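Local coordinates for protein cDNA FLJ56608, highly similar to Homo sapiens chloride channel, calcium activated, family member 1 (CLCA1), mRNA (Homo sapiens, PDB 6PYO) that may help mediate calcium-activated chloride conductance and regulate mucus production by goblet cells, this chain being its calcium-binding von Willebrand factor type A domain, at residues M48-S53 and R76-A81. Residues are numbered along the deposited sequence; the frame is centred on the assembly and turned at random.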
ATOM      1  N   MET A  48      -3.105  -2.667   6.569  1.00 35.86           N
ATOM      2  CA  MET A  48      -3.213  -1.305   6.081  1.00 33.50           C
ATOM      3  C   MET A  48      -2.256  -0.415   6.847  1.00 33.54           C
ATOM      4  O   MET A  48      -2.306  -0.326   8.091  1.00 35.74           O
ATOM      5  CB  MET A  48      -4.651  -0.778   6.176  1.00 37.28           C
ATOM      6  CG  MET A  48      -4.746   0.729   5.900  1.00 44.88           C
ATOM      7  SD  MET A  48      -6.445   1.400   5.890  1.00 51.59           S
ATOM      8  CE  MET A  48      -7.407  -0.088   5.600  1.00 35.79           C
ATOM      9  N   VAL A  49      -1.412   0.260   6.078  1.00 33.79           N
ATOM     10  CA  VAL A  49      -0.424   1.212   6.568  1.00 38.15           C
ATOM     11  C   VAL A  49      -0.675   2.542   5.877  1.00 32.32           C
ATOM     12  O   VAL A  49      -0.817   2.576   4.657  1.00 34.21           O
ATOM     13  CB  VAL A  49       1.005   0.715   6.287  1.00 30.78           C
ATOM     14  CG1 VAL A  49       2.036   1.794   6.550  1.00 41.22           C
ATOM     15  CG2 VAL A  49       1.263  -0.543   7.096  1.00 37.41           C
ATOM     16  N   THR A  50      -0.776   3.630   6.654  1.00 32.87           N
ATOM     17  CA  THR A  50      -0.656   4.977   6.108  1.00 33.15           C
ATOM     18  C   THR A  50       0.753   5.509   6.342  1.00 37.50           C
ATOM     19  O   THR A  50       1.518   5.022   7.175  1.00 41.57           O
ATOM     20  CB  THR A  50      -1.648   5.959   6.727  1.00 37.67           C
ATOM     21  OG1 THR A  50      -1.580   5.813   8.132  1.00 42.32           O
ATOM     22  CG2 THR A  50      -3.050   5.699   6.232  1.00 41.31           C
ATOM     23  N   PHE A  51       1.106   6.540   5.610  1.00 35.42           N
ATOM     24  CA  PHE A  51       2.436   7.059   5.863  1.00 36.33           C
ATOM     25  C   PHE A  51       2.455   8.531   5.489  1.00 39.26           C
ATOM     26  O   PHE A  51       1.778   8.946   4.537  1.00 37.90           O
ATOM     27  CB  PHE A  51       3.529   6.289   5.113  1.00 36.89           C
ATOM     28  CG  PHE A  51       3.478   6.468   3.630  1.00 39.96           C
ATOM     29  CD1 PHE A  51       4.176   7.509   3.007  1.00 41.59           C
ATOM     30  CD2 PHE A  51       2.742   5.591   2.849  1.00 41.25           C
ATOM     31  CE1 PHE A  51       4.123   7.669   1.635  1.00 40.87           C
ATOM     32  CE2 PHE A  51       2.673   5.740   1.480  1.00 38.09           C
ATOM     33  CZ  PHE A  51       3.368   6.771   0.868  1.00 39.52           C
ATOM     34  N   ASP A  52       3.180   9.283   6.306  1.00 39.82           N
ATOM     35  CA  ASP A  52       3.696  10.631   5.905  1.00 44.15           C
ATOM     36  C   ASP A  52       5.214  10.485   5.895  1.00 46.69           C
ATOM     37  O   ASP A  52       5.745   9.691   5.123  1.00 42.21           O
ATOM     38  CB  ASP A  52       3.131  11.710   6.814  1.00 42.97           C
ATOM     39  CG  ASP A  52       2.971  11.265   8.270  1.00 46.02           C
ATOM     40  OD1 ASP A  52       3.987  10.889   8.911  1.00 41.50           O
ATOM     41  OD2 ASP A  52       1.825  11.284   8.769  1.00 43.43           O
ATOM     42  N   SER A  53       5.932  11.252   6.727  1.00 41.03           N
ATOM     43  CA  SER A  53       7.358  11.028   6.968  1.00 45.13           C
ATOM     44  C   SER A  53       7.620   9.753   7.760  1.00 37.46           C
ATOM     45  O   SER A  53       8.741   9.247   7.736  1.00 46.35           O
ATOM     46  CB  SER A  53       7.981  12.243   7.716  1.00 39.85           C
ATOM     47  OG  SER A  53       7.331  12.509   8.957  1.00 44.96           O
ATOM     48  N   ARG A  76     -10.839   2.986   8.012  1.00 39.66           N
ATOM     49  CA  ARG A  76      -9.524   3.474   8.399  1.00 40.10           C
ATOM     50  C   ARG A  76      -8.762   4.129   7.260  1.00 44.13           C
ATOM     51  O   ARG A  76      -7.567   4.410   7.421  1.00 39.90           O
ATOM     52  CB  ARG A  76      -8.681   2.345   8.991  1.00 36.98           C
ATOM     53  CG  ARG A  76      -9.408   1.660  10.087  1.00 44.66           C
ATOM     54  CD  ARG A  76      -8.601   0.634  10.852  1.00 53.27           C
ATOM     55  NE  ARG A  76      -9.479   0.073  11.882  1.00 64.71           N
ATOM     56  CZ  ARG A  76      -9.191  -0.958  12.667  1.00 62.91           C
ATOM     57  NH1 ARG A  76      -8.027  -1.570  12.572  1.00 55.25           N
ATOM     58  NH2 ARG A  76     -10.081  -1.378  13.550  1.00 57.41           N
ATOM     59  N   LEU A  77      -9.396   4.337   6.113  1.00 36.36           N
ATOM     60  CA  LEU A  77      -8.744   5.057   5.048  1.00 40.78           C
ATOM     61  C   LEU A  77      -8.497   6.498   5.499  1.00 48.61           C
ATOM     62  O   LEU A  77      -9.301   7.044   6.254  1.00 41.54           O
ATOM     63  CB  LEU A  77      -9.608   5.012   3.776  1.00 42.40           C
ATOM     64  CG  LEU A  77      -9.807   3.619   3.139  1.00 39.20           C
ATOM     65  CD1 LEU A  77     -10.899   3.657   2.063  1.00 40.70           C
ATOM     66  CD2 LEU A  77      -8.505   3.097   2.544  1.00 40.48           C
ATOM     67  N   PRO A  78      -7.386   7.120   5.082  1.00 45.98           N
ATOM     68  CA  PRO A  78      -7.010   8.430   5.657  1.00 44.06           C
ATOM     69  C   PRO A  78      -8.036   9.514   5.371  1.00 40.29           C
ATOM     70  O   PRO A  78      -8.437   9.733   4.234  1.00 46.35           O
ATOM     71  CB  PRO A  78      -5.668   8.766   4.993  1.00 40.63           C
ATOM     72  CG  PRO A  78      -5.313   7.589   4.095  1.00 44.15           C
ATOM     73  CD  PRO A  78      -6.493   6.664   4.008  1.00 43.01           C
ATOM     74  N   ALA A  79      -8.424  10.225   6.417  1.00 52.13           N
ATOM     75  CA  ALA A  79      -9.337  11.353   6.262  1.00 61.23           C
ATOM     76  C   ALA A  79      -8.625  12.639   5.833  1.00 54.40           C
ATOM     77  O   ALA A  79      -9.253  13.519   5.226  1.00 50.48           O
ATOM     78  CB  ALA A  79     -10.074  11.584   7.580  1.00 74.37           C
ATOM     79  N   ALA A  80      -7.327  12.767   6.096  1.00 48.47           N
ATOM     80  CA  ALA A  80      -6.678  14.052   5.859  1.00 50.38           C
ATOM     81  C   ALA A  80      -5.221  13.859   5.460  1.00 49.86           C
ATOM     82  O   ALA A  80      -4.581  12.858   5.790  1.00 48.23           O
ATOM     83  CB  ALA A  80      -6.771  14.946   7.102  1.00 48.26           C
ATOM     84  N   ALA A  81      -4.696  14.869   4.784  1.00 51.45           N
ATOM     85  CA  ALA A  81      -3.358  14.852   4.224  1.00 48.12           C
ATOM     86  C   ALA A  81      -2.513  15.896   4.930  1.00 46.94           C
ATOM     87  O   ALA A  81      -2.927  17.053   5.065  1.00 46.99           O
ATOM     88  CB  ALA A  81      -3.413  15.131   2.713  1.00 43.35           C
TER
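On one face of the VWA-domain sheet, Met48 and Thr50 of strand 45-51 meet Arg76, Leu77 and Pro78 in the loop that leads from helix 67-74 toward helix 87-99. The join is small, 188 Å² summed over both sides, and rests on van der Waals packing. Met48 reaches across to the loop: with CG anti to the backbone N (chi1 170°) and chi2 also extended, its thioether is carried out from the strand to the loop backbone. There SD lies 3.6 Å from Arg76 O. The same sulfur is 3.9 Å from Arg76 CB and 4.3 Å from Leu77 CD2, so it abuts both peptide and aliphatic surface. Leu77 CB points away from the strand, yet the branch ending in CD2 comes back towards Met48; the Leu77 side chain also packs on Leu13 of strand 8-14.

In this Rossmann-like fold, helices cover both faces of a central, mostly parallel sheet. Met48 and Thr50, two residues apart, project to the face that bears helix 24-39, where Met48 touches Leu36 and Pro78 touches Leu28; Val49 and Phe51 go to the other, against helix 87-99.

Thr50 divides its two branches by polarity. CG2, anti to the carbonyl carbon, comes within 3.6 Å of CG on the Pro78 ring, the two side chains passing in opposite directions, while OG1 hydrogen-bonds Gln58 NE2 on the adjacent antiparallel strand. Beyond its CB, Arg76 runs extended from CG to NE and leads away from Met48, and its NH1 donates a hydrogen bond to Gln58 O.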